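Local coordinates for protein thiosulfate reductase (Thermus thermophilus, PDB 2VPZ) that probably reduces sulfur compounds such as polysulfide or thiosulfate, using a molybdenum centre bound by two pterin guanine dinucleotides, together with a [4Fe-4S] cluster, at residues 620-625 / 690-695; 718-723 / 735-740. All coordinates share one frame; numbering follows the deposited sequence.

Contact 1: residues 620-625 / 690-695; sequences RLLYGR and KDCVYI. With MGD (2-amino-5,6-dimercapto-7-methyl-3,7,8a,9-tetrahydro-8-oxa-1,3,9,10-tetraaza-anthracen-4-one guanosine dinucleotide), chain I.
Tyr694 reaches across to the neighbouring strand and lies alongside the backbone of Leu622 to Gly624. With its CG anti to the backbone N (chi1 172°), the ring is carried over the 620-624 strand, CE1 coming 3.4 Å from Tyr623 C, while CB of Leu622 meets the ring edge in plane at 4.0 Å from Tyr694 CD1. At the far end Tyr694 OH sits 3.4 Å from Gly624 CA, where a side chain on the glycine would run into the hydroxyl. Leu622 divides its branches: CD1 packs on Cys692 SG at 3.7 Å, and CD2 points to the guanine of the cofactor, 3.8 Å from MGD N7. On the face that carries Leu621 and Ile695, those two side chains cross obliquely, CD2 against CG1. Arg625 folds at chi2 (-66°), laying CD 3.4 Å from MGD C17 of the pterin. Parallel pairing underlies all this, its shortest bond running from Leu622 N to Val693 O at 2.8 Å. Strand 619-624 lies between strand 692-696 and the antiparallel strand 738-744; Val693 packs on Val649, and the Tyr694 backbone bonds on to Trp650 of strand 648-650, closing the sheet, consistent with the double-psi beta-barrel of this domain family.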
loop_
_atom_site.group_PDB
_atom_site.type_symbol
_atom_site.label_atom_id
_atom_site.label_comp_id
_atom_site.label_asym_id
_atom_site.label_seq_id
_atom_site.Cartn_x
_atom_site.Cartn_y
_atom_site.Cartn_z
ATOM N N ARG A 620 -19.987 32.675 8.709
ATOM C CA ARG A 620 -21.341 32.152 8.742
ATOM C C ARG A 620 -21.264 30.903 9.665
ATOM O O ARG A 620 -20.302 30.144 9.611
ATOM C CB ARG A 620 -21.859 31.766 7.345
ATOM C CG ARG A 620 -23.369 31.454 7.292
ATOM C CD ARG A 620 -23.835 31.106 5.865
ATOM N NE ARG A 620 -23.586 32.164 4.887
ATOM C CZ ARG A 620 -24.348 33.238 4.677
ATOM N NH1 ARG A 620 -25.454 33.434 5.385
ATOM N NH2 ARG A 620 -23.994 34.125 3.742
ATOM N N LEU A 621 -22.274 30.735 10.527
ATOM C CA LEU A 621 -22.384 29.655 11.510
ATOM C C LEU A 621 -23.130 28.473 10.862
ATOM O O LEU A 621 -24.341 28.570 10.646
ATOM C CB LEU A 621 -23.159 30.135 12.740
ATOM C CG LEU A 621 -23.009 29.566 14.169
ATOM C CD1 LEU A 621 -24.378 29.525 14.887
ATOM C CD2 LEU A 621 -22.373 28.176 14.103
ATOM N N LEU A 622 -22.411 27.389 10.503
ATOM C CA LEU A 622 -23.047 26.221 9.894
ATOM C C LEU A 622 -23.180 25.204 11.063
ATOM O O LEU A 622 -22.513 25.341 12.087
ATOM C CB LEU A 622 -22.240 25.695 8.694
ATOM C CG LEU A 622 -21.912 26.664 7.511
ATOM C CD1 LEU A 622 -21.150 25.938 6.365
ATOM C CD2 LEU A 622 -23.208 27.308 6.968
ATOM N N TYR A 623 -24.055 24.204 10.940
ATOM C CA TYR A 623 -24.246 23.287 12.051
ATOM C C TYR A 623 -24.762 21.948 11.514
ATOM O O TYR A 623 -25.184 21.852 10.364
ATOM C CB TYR A 623 -25.220 23.918 13.046
ATOM C CG TYR A 623 -26.538 24.298 12.401
ATOM C CD1 TYR A 623 -27.559 23.361 12.238
ATOM C CD2 TYR A 623 -26.738 25.579 11.837
ATOM C CE1 TYR A 623 -28.729 23.655 11.538
ATOM C CE2 TYR A 623 -27.899 25.888 11.137
ATOM C CZ TYR A 623 -28.903 24.916 10.989
ATOM O OH TYR A 623 -30.053 25.199 10.294
ATOM N N GLY A 624 -24.729 20.910 12.338
ATOM C CA GLY A 624 -25.171 19.627 11.881
ATOM C C GLY A 624 -25.156 18.552 12.936
ATOM O O GLY A 624 -25.201 18.837 14.135
ATOM N N ARG A 625 -25.040 17.302 12.489
ATOM C CA ARG A 625 -25.064 16.152 13.379
ATOM C C ARG A 625 -23.745 15.452 13.691
ATOM O O ARG A 625 -22.836 15.390 12.853
ATOM C CB ARG A 625 -26.050 15.121 12.837
ATOM C CG ARG A 625 -27.393 15.682 12.362
ATOM C CD ARG A 625 -28.205 16.263 13.527
ATOM N NE ARG A 625 -29.505 16.802 13.129
ATOM C CZ ARG A 625 -29.991 18.000 13.462
ATOM N NH1 ARG A 625 -29.284 18.828 14.222
ATOM N NH2 ARG A 625 -31.193 18.372 13.017
ATOM N N LYS A 690 -13.304 29.567 3.701
ATOM C CA LYS A 690 -12.812 30.607 4.626
ATOM C C LYS A 690 -13.896 31.574 5.176
ATOM O O LYS A 690 -13.666 32.334 6.133
ATOM C CB LYS A 690 -11.666 31.421 3.976
ATOM C CG LYS A 690 -10.433 30.592 3.575
ATOM C CD LYS A 690 -9.274 31.431 3.018
ATOM C CE LYS A 690 -8.113 30.547 2.526
ATOM N NZ LYS A 690 -6.791 31.257 2.430
ATOM N N ASP A 691 -15.064 31.483 4.520
ATOM C CA ASP A 691 -16.380 32.174 4.710
ATOM C C ASP A 691 -17.135 31.671 5.933
ATOM O O ASP A 691 -18.144 32.255 6.354
ATOM C CB ASP A 691 -17.476 31.731 3.742
ATOM C CG ASP A 691 -17.238 32.044 2.310
ATOM O OD1 ASP A 691 -16.993 33.207 2.003
ATOM O OD2 ASP A 691 -17.398 31.112 1.499
ATOM N N CYS A 692 -16.774 30.465 6.330
ATOM C CA CYS A 692 -17.524 29.732 7.304
ATOM C C CYS A 692 -16.830 29.158 8.461
ATOM O O CYS A 692 -15.605 29.065 8.507
ATOM C CB CYS A 692 -18.263 28.578 6.587
ATOM S SG CYS A 692 -19.336 28.967 5.210
ATOM N N VAL A 693 -17.685 28.678 9.348
ATOM C CA VAL A 693 -17.340 28.019 10.586
ATOM C C VAL A 693 -18.520 27.015 10.826
ATOM O O VAL A 693 -19.664 27.251 10.413
ATOM C CB VAL A 693 -17.153 29.138 11.715
ATOM C CG1 VAL A 693 -18.037 28.898 12.908
ATOM C CG2 VAL A 693 -15.659 29.217 12.118
ATOM N N TYR A 694 -18.225 25.876 11.434
ATOM C CA TYR A 694 -19.200 24.799 11.653
ATOM C C TYR A 694 -19.113 24.181 13.082
ATOM O O TYR A 694 -18.005 24.041 13.608
ATOM C CB TYR A 694 -18.939 23.689 10.591
ATOM C CG TYR A 694 -19.713 22.377 10.758
ATOM C CD1 TYR A 694 -20.987 22.218 10.212
ATOM C CD2 TYR A 694 -19.180 21.309 11.504
ATOM C CE1 TYR A 694 -21.737 21.032 10.396
ATOM C CE2 TYR A 694 -19.917 20.111 11.700
ATOM C CZ TYR A 694 -21.202 19.982 11.139
ATOM O OH TYR A 694 -21.947 18.831 11.313
ATOM N N ILE A 695 -20.245 23.880 13.721
ATOM C CA ILE A 695 -20.277 23.197 15.034
ATOM C C ILE A 695 -21.466 22.216 15.051
ATOM O O ILE A 695 -22.469 22.451 14.370
ATOM C CB ILE A 695 -20.433 24.173 16.281
ATOM C CG1 ILE A 695 -21.744 24.945 16.211
ATOM C CG2 ILE A 695 -19.183 25.089 16.403
ATOM C CD1 ILE A 695 -22.145 25.698 17.524
HETATM P PB MGD I . -28.506 19.272 5.890
HETATM O O1B MGD I . -28.831 20.543 6.569
HETATM O O2B MGD I . -28.925 19.038 4.528
HETATM O O3B MGD I . -29.120 18.295 6.998
HETATM O O3A MGD I . -29.489 16.330 8.574
HETATM P PA MGD I . -29.565 16.762 7.059
HETATM O O1A MGD I . -30.963 16.527 6.724
HETATM O O2A MGD I . -28.657 15.923 6.292
HETATM O "O5'" MGD I . -26.968 19.030 5.918
HETATM C "C5'" MGD I . -25.990 19.479 6.858
HETATM C "C4'" MGD I . -24.875 19.861 5.898
HETATM O "O4'" MGD I . -25.424 20.996 5.249
HETATM C "C3'" MGD I . -23.528 20.353 6.493
HETATM O "O3'" MGD I . -22.404 19.685 5.865
HETATM C "C2'" MGD I . -23.457 21.862 6.149
HETATM O "O2'" MGD I . -22.177 22.151 5.602
HETATM C "C1'" MGD I . -24.388 21.954 4.966
HETATM N N9 MGD I . -24.755 23.295 4.432
HETATM C C8 MGD I . -24.882 24.455 5.149
HETATM N N7 MGD I . -25.222 25.505 4.350
HETATM C C5 MGD I . -25.293 25.015 3.085
HETATM C C6 MGD I . -25.520 25.599 1.747
HETATM O O6 MGD I . -25.809 26.799 1.694
HETATM N N1 MGD I . -25.500 24.804 0.679
HETATM C C2 MGD I . -25.195 23.481 0.768
HETATM N N2 MGD I . -25.178 22.697 -0.368
HETATM N N3 MGD I . -24.961 22.866 1.969
HETATM C C4 MGD I . -24.995 23.562 3.138
HETATM C C10 MGD I . -30.392 16.576 9.631
HETATM C C11 MGD I . -31.207 15.328 9.730
HETATM O O11 MGD I . -30.355 14.279 10.214
HETATM C C12 MGD I . -32.558 15.515 10.467
HETATM S S12 MGD I . -33.636 16.736 10.044
HETATM C C13 MGD I . -32.971 14.697 11.501
HETATM S S13 MGD I . -34.519 14.880 12.188
HETATM C C14 MGD I . -32.076 13.603 12.025
HETATM N N15 MGD I . -31.422 13.862 13.254
HETATM C C16 MGD I . -30.259 13.219 13.594
HETATM C C17 MGD I . -29.519 13.394 14.894
HETATM O O17 MGD I . -30.006 14.141 15.788
HETATM N N18 MGD I . -28.371 12.671 15.127
HETATM C C19 MGD I . -27.886 11.891 14.128
HETATM N N19 MGD I . -26.739 11.283 14.361
HETATM N N20 MGD I . -28.448 11.689 12.889
HETATM C C21 MGD I . -29.642 12.303 12.626
HETATM N N22 MGD I . -30.255 12.191 11.459
HETATM C C23 MGD I . -31.111 13.200 10.928
HETATM O O HOH W 1 -20.544 32.793 4.211
HETATM O O HOH W 2 -20.600 16.389 12.167
#

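Contact 2: residues 718-723 / 735-740; sequences YLQTRY and RVNFVR. With MGD (2-amino-5,6-dimercapto-7-methyl-3,7,8a,9-tetrahydro-8-oxa-1,3,9,10-tetraaza-anthracen-4-one guanosine dinucleotide), chain I.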
loop_
_atom_site.group_PDB
_atom_site.type_symbol
_atom_site.label_atom_id
_atom_site.label_comp_id
_atom_site.label_asym_id
_atom_site.label_seq_id
_atom_site.Cartn_x
_atom_site.Cartn_y
_atom_site.Cartn_z
ATOM N N TYR A 718 -28.345 28.965 21.012
ATOM C CA TYR A 718 -28.187 30.177 21.815
ATOM C C TYR A 718 -27.499 31.273 20.982
ATOM O O TYR A 718 -27.528 32.447 21.350
ATOM C CB TYR A 718 -27.402 29.935 23.105
ATOM C CG TYR A 718 -28.269 29.559 24.290
ATOM C CD1 TYR A 718 -28.737 28.265 24.432
ATOM C CD2 TYR A 718 -28.626 30.501 25.266
ATOM C CE1 TYR A 718 -29.535 27.900 25.511
ATOM C CE2 TYR A 718 -29.435 30.147 26.360
ATOM C CZ TYR A 718 -29.884 28.835 26.475
ATOM O OH TYR A 718 -30.663 28.431 27.537
ATOM N N LEU A 719 -26.897 30.909 19.858
ATOM C CA LEU A 719 -26.234 31.904 19.007
ATOM C C LEU A 719 -27.131 32.329 17.863
ATOM O O LEU A 719 -26.854 33.312 17.183
ATOM C CB LEU A 719 -24.932 31.355 18.429
ATOM C CG LEU A 719 -23.749 31.263 19.375
ATOM C CD1 LEU A 719 -22.738 30.214 18.911
ATOM C CD2 LEU A 719 -23.098 32.637 19.468
ATOM N N GLN A 720 -28.185 31.546 17.633
ATOM C CA GLN A 720 -29.146 31.817 16.559
ATOM C C GLN A 720 -30.251 32.714 17.121
ATOM O O GLN A 720 -31.356 32.304 17.473
ATOM C CB GLN A 720 -29.662 30.490 15.960
ATOM C CG GLN A 720 -28.621 29.832 15.024
ATOM C CD GLN A 720 -28.542 28.300 15.106
ATOM O OE1 GLN A 720 -29.065 27.680 16.038
ATOM N NE2 GLN A 720 -27.853 27.686 14.127
ATOM N N THR A 721 -29.880 33.976 17.206
ATOM C CA THR A 721 -30.706 35.022 17.746
ATOM C C THR A 721 -31.805 35.504 16.772
ATOM O O THR A 721 -32.935 35.777 17.187
ATOM C CB THR A 721 -29.785 36.200 18.197
ATOM O OG1 THR A 721 -29.526 36.114 19.585
ATOM C CG2 THR A 721 -30.399 37.536 17.819
ATOM N N ARG A 722 -31.442 35.565 15.491
ATOM C CA ARG A 722 -32.321 35.992 14.378
ATOM C C ARG A 722 -32.599 34.829 13.388
ATOM O O ARG A 722 -31.916 33.816 13.435
ATOM C CB ARG A 722 -31.649 37.139 13.581
ATOM C CG ARG A 722 -31.049 38.312 14.401
ATOM C CD ARG A 722 -30.075 39.175 13.546
ATOM N NE ARG A 722 -29.573 40.417 14.154
ATOM C CZ ARG A 722 -28.804 41.321 13.540
ATOM N NH1 ARG A 722 -28.430 41.132 12.281
ATOM N NH2 ARG A 722 -28.409 42.429 14.178
ATOM N N TYR A 723 -33.611 34.979 12.526
ATOM C CA TYR A 723 -33.942 33.984 11.480
ATOM C C TYR A 723 -34.749 34.639 10.332
ATOM O O TYR A 723 -35.464 35.605 10.581
ATOM C CB TYR A 723 -34.741 32.802 12.051
ATOM C CG TYR A 723 -36.087 33.144 12.647
ATOM C CD1 TYR A 723 -37.253 33.183 11.852
ATOM C CD2 TYR A 723 -36.219 33.431 14.010
ATOM C CE1 TYR A 723 -38.512 33.495 12.405
ATOM C CE2 TYR A 723 -37.457 33.750 14.585
ATOM C CZ TYR A 723 -38.610 33.782 13.782
ATOM O OH TYR A 723 -39.844 34.086 14.340
ATOM N N ARG A 735 -29.357 29.626 8.967
ATOM C CA ARG A 735 -27.990 29.892 8.440
ATOM C C ARG A 735 -27.716 31.337 8.027
ATOM O O ARG A 735 -26.866 31.648 7.195
ATOM C CB ARG A 735 -27.710 28.916 7.264
ATOM C CG ARG A 735 -28.004 27.463 7.700
ATOM C CD ARG A 735 -27.468 26.258 6.889
ATOM N NE ARG A 735 -27.723 25.049 7.682
ATOM C CZ ARG A 735 -27.793 23.787 7.267
ATOM N NH1 ARG A 735 -27.619 23.471 6.001
ATOM N NH2 ARG A 735 -28.087 22.835 8.144
ATOM N N VAL A 736 -28.409 32.210 8.713
ATOM C CA VAL A 736 -28.446 33.634 8.476
ATOM C C VAL A 736 -27.681 34.361 9.640
ATOM O O VAL A 736 -27.532 35.592 9.652
ATOM C CB VAL A 736 -30.011 33.891 8.317
ATOM C CG1 VAL A 736 -30.520 34.872 9.321
ATOM C CG2 VAL A 736 -30.387 34.157 6.861
ATOM N N ASN A 737 -27.168 33.572 10.586
ATOM C CA ASN A 737 -26.404 34.099 11.729
ATOM C C ASN A 737 -24.896 34.058 11.453
ATOM O O ASN A 737 -24.396 33.150 10.788
ATOM C CB ASN A 737 -26.745 33.333 13.023
ATOM C CG ASN A 737 -28.182 33.589 13.506
ATOM O OD1 ASN A 737 -28.456 34.579 14.193
ATOM N ND2 ASN A 737 -29.101 32.699 13.122
ATOM N N PHE A 738 -24.198 35.073 11.949
ATOM C CA PHE A 738 -22.762 35.239 11.796
ATOM C C PHE A 738 -22.139 35.227 13.191
ATOM O O PHE A 738 -22.729 35.723 14.165
ATOM C CB PHE A 738 -22.471 36.554 11.037
ATOM C CG PHE A 738 -23.264 36.713 9.734
ATOM C CD1 PHE A 738 -24.181 37.755 9.577
ATOM C CD2 PHE A 738 -23.096 35.807 8.673
ATOM C CE1 PHE A 738 -24.942 37.890 8.379
ATOM C CE2 PHE A 738 -23.845 35.926 7.464
ATOM C CZ PHE A 738 -24.767 36.971 7.321
ATOM N N VAL A 739 -20.950 34.657 13.277
ATOM C CA VAL A 739 -20.248 34.495 14.531
ATOM C C VAL A 739 -18.741 34.816 14.389
ATOM O O VAL A 739 -18.179 34.637 13.300
ATOM C CB VAL A 739 -20.463 33.014 14.989
ATOM C CG1 VAL A 739 -19.349 32.122 14.440
ATOM C CG2 VAL A 739 -20.612 32.930 16.485
ATOM N N ARG A 740 -18.107 35.339 15.447
ATOM C CA ARG A 740 -16.661 35.605 15.441
ATOM C C ARG A 740 -16.013 34.892 16.652
ATOM O O ARG A 740 -16.693 34.613 17.647
ATOM C CB ARG A 740 -16.356 37.093 15.451
ATOM C CG ARG A 740 -16.689 37.693 16.746
ATOM C CD ARG A 740 -16.706 39.170 16.700
ATOM N NE ARG A 740 -16.220 39.583 17.986
ATOM C CZ ARG A 740 -16.975 40.077 18.935
ATOM N NH1 ARG A 740 -18.260 40.233 18.702
ATOM N NH2 ARG A 740 -16.462 40.370 20.132
HETATM P PB MGD I . -28.506 19.272 5.890
HETATM O O1B MGD I . -28.831 20.543 6.569
HETATM O O2B MGD I . -28.925 19.038 4.528
HETATM O O3B MGD I . -29.120 18.295 6.998
HETATM O O3A MGD I . -29.489 16.330 8.574
HETATM P PA MGD I . -29.565 16.762 7.059
HETATM O O1A MGD I . -30.963 16.527 6.724
HETATM O O2A MGD I . -28.657 15.923 6.292
HETATM O "O5'" MGD I . -26.968 19.030 5.918
HETATM C "C5'" MGD I . -25.990 19.479 6.858
HETATM C "C4'" MGD I . -24.875 19.861 5.898
HETATM O "O4'" MGD I . -25.424 20.996 5.249
HETATM C "C3'" MGD I . -23.528 20.353 6.493
HETATM O "O3'" MGD I . -22.404 19.685 5.865
HETATM C "C2'" MGD I . -23.457 21.862 6.149
HETATM O "O2'" MGD I . -22.177 22.151 5.602
HETATM C "C1'" MGD I . -24.388 21.954 4.966
HETATM N N9 MGD I . -24.755 23.295 4.432
HETATM C C8 MGD I . -24.882 24.455 5.149
HETATM N N7 MGD I . -25.222 25.505 4.350
HETATM C C5 MGD I . -25.293 25.015 3.085
HETATM C C6 MGD I . -25.520 25.599 1.747
HETATM O O6 MGD I . -25.809 26.799 1.694
HETATM N N1 MGD I . -25.500 24.804 0.679
HETATM C C2 MGD I . -25.195 23.481 0.768
HETATM N N2 MGD I . -25.178 22.697 -0.368
HETATM N N3 MGD I . -24.961 22.866 1.969
HETATM C C4 MGD I . -24.995 23.562 3.138
HETATM C C10 MGD I . -30.392 16.576 9.631
HETATM C C11 MGD I . -31.207 15.328 9.730
HETATM O O11 MGD I . -30.355 14.279 10.214
HETATM C C12 MGD I . -32.558 15.515 10.467
HETATM S S12 MGD I . -33.636 16.736 10.044
HETATM C C13 MGD I . -32.971 14.697 11.501
HETATM S S13 MGD I . -34.519 14.880 12.188
HETATM C C14 MGD I . -32.076 13.603 12.025
HETATM N N15 MGD I . -31.422 13.862 13.254
HETATM C C16 MGD I . -30.259 13.219 13.594
HETATM C C17 MGD I . -29.519 13.394 14.894
HETATM O O17 MGD I . -30.006 14.141 15.788
HETATM N N18 MGD I . -28.371 12.671 15.127
HETATM C C19 MGD I . -27.886 11.891 14.128
HETATM N N19 MGD I . -26.739 11.283 14.361
HETATM N N20 MGD I . -28.448 11.689 12.889
HETATM C C21 MGD I . -29.642 12.303 12.626
HETATM N N22 MGD I . -30.255 12.191 11.459
HETATM C C23 MGD I . -31.111 13.200 10.928
HETATM O O HOH W 3 -27.668 38.667 10.725
#
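Asn737 presents its side-chain amide to the backbone of the 718-723 loop and uses both ends. ND2 gives a hydrogen bond to Arg722 O at 3.0 Å, tilted 31° from that carbonyl plane, and also reaches Leu734 O; OD1 receives a weak bond from Arg722 N at 3.4 Å. Two partners on ND2 and one on OD1 should fix the rotation of this buried amide. A water links Arg722 NH1, weakly, to Val736 O, while Arg722 NH2 makes a salt bridge to Asp673.

Gln720 is the centre of an inverse gamma turn, which bends the loop round the asparagine amide. This loop belongs to the molybdopterin dinucleotide binding domain, probably a double-psi beta-barrel that includes strand 738-744 with Val739, and Gln720 OE1 makes a weak hydrogen bond to another bound MGD.

Packing flanks the polar grip: the Gln720 CG methylene lies against the amide, 3.5 Å from Asn737 ND2, the two side chains crossing at about a right angle, and the apolar contact is Leu719 CD2 on Val739 CG2 at 3.9 Å.

The charged contact is with the cofactor. Arg735, extended from CG to NE, brings NH2 to 2.9 Å from MGD O1B, which lies at the guanidinium edge; NH1 adds a weaker bond to the same phosphate oxygen. A leucine in its place would probably leave O1B without these two bonds and without the charge of this guanidinium. Arg735 CD also packs 3.5 Å from MGD N7.

In the fold
Contact 1 closes before contact 2 opens along the chain, and their centres lie 11 Å apart on the same side of the chain's centre. They share one mixed sheet, in which strand 619-624 stands between strands 692-696 and 738-744. They touch directly: Arg620 NH1 is 2.9 Å from Arg735 O and Leu621 N is 3.2 Å from Asn737 O, both probable hydrogen bonds, and Tyr623 packs on Gln720. All four segments fall in the molybdopterin dinucleotide binding domain. Leu622 and Arg735 meet the same MGD at its guanosine diphosphate part, while Arg625 reaches its pterin end, so this sheet and its loops hold the cofactor along its length.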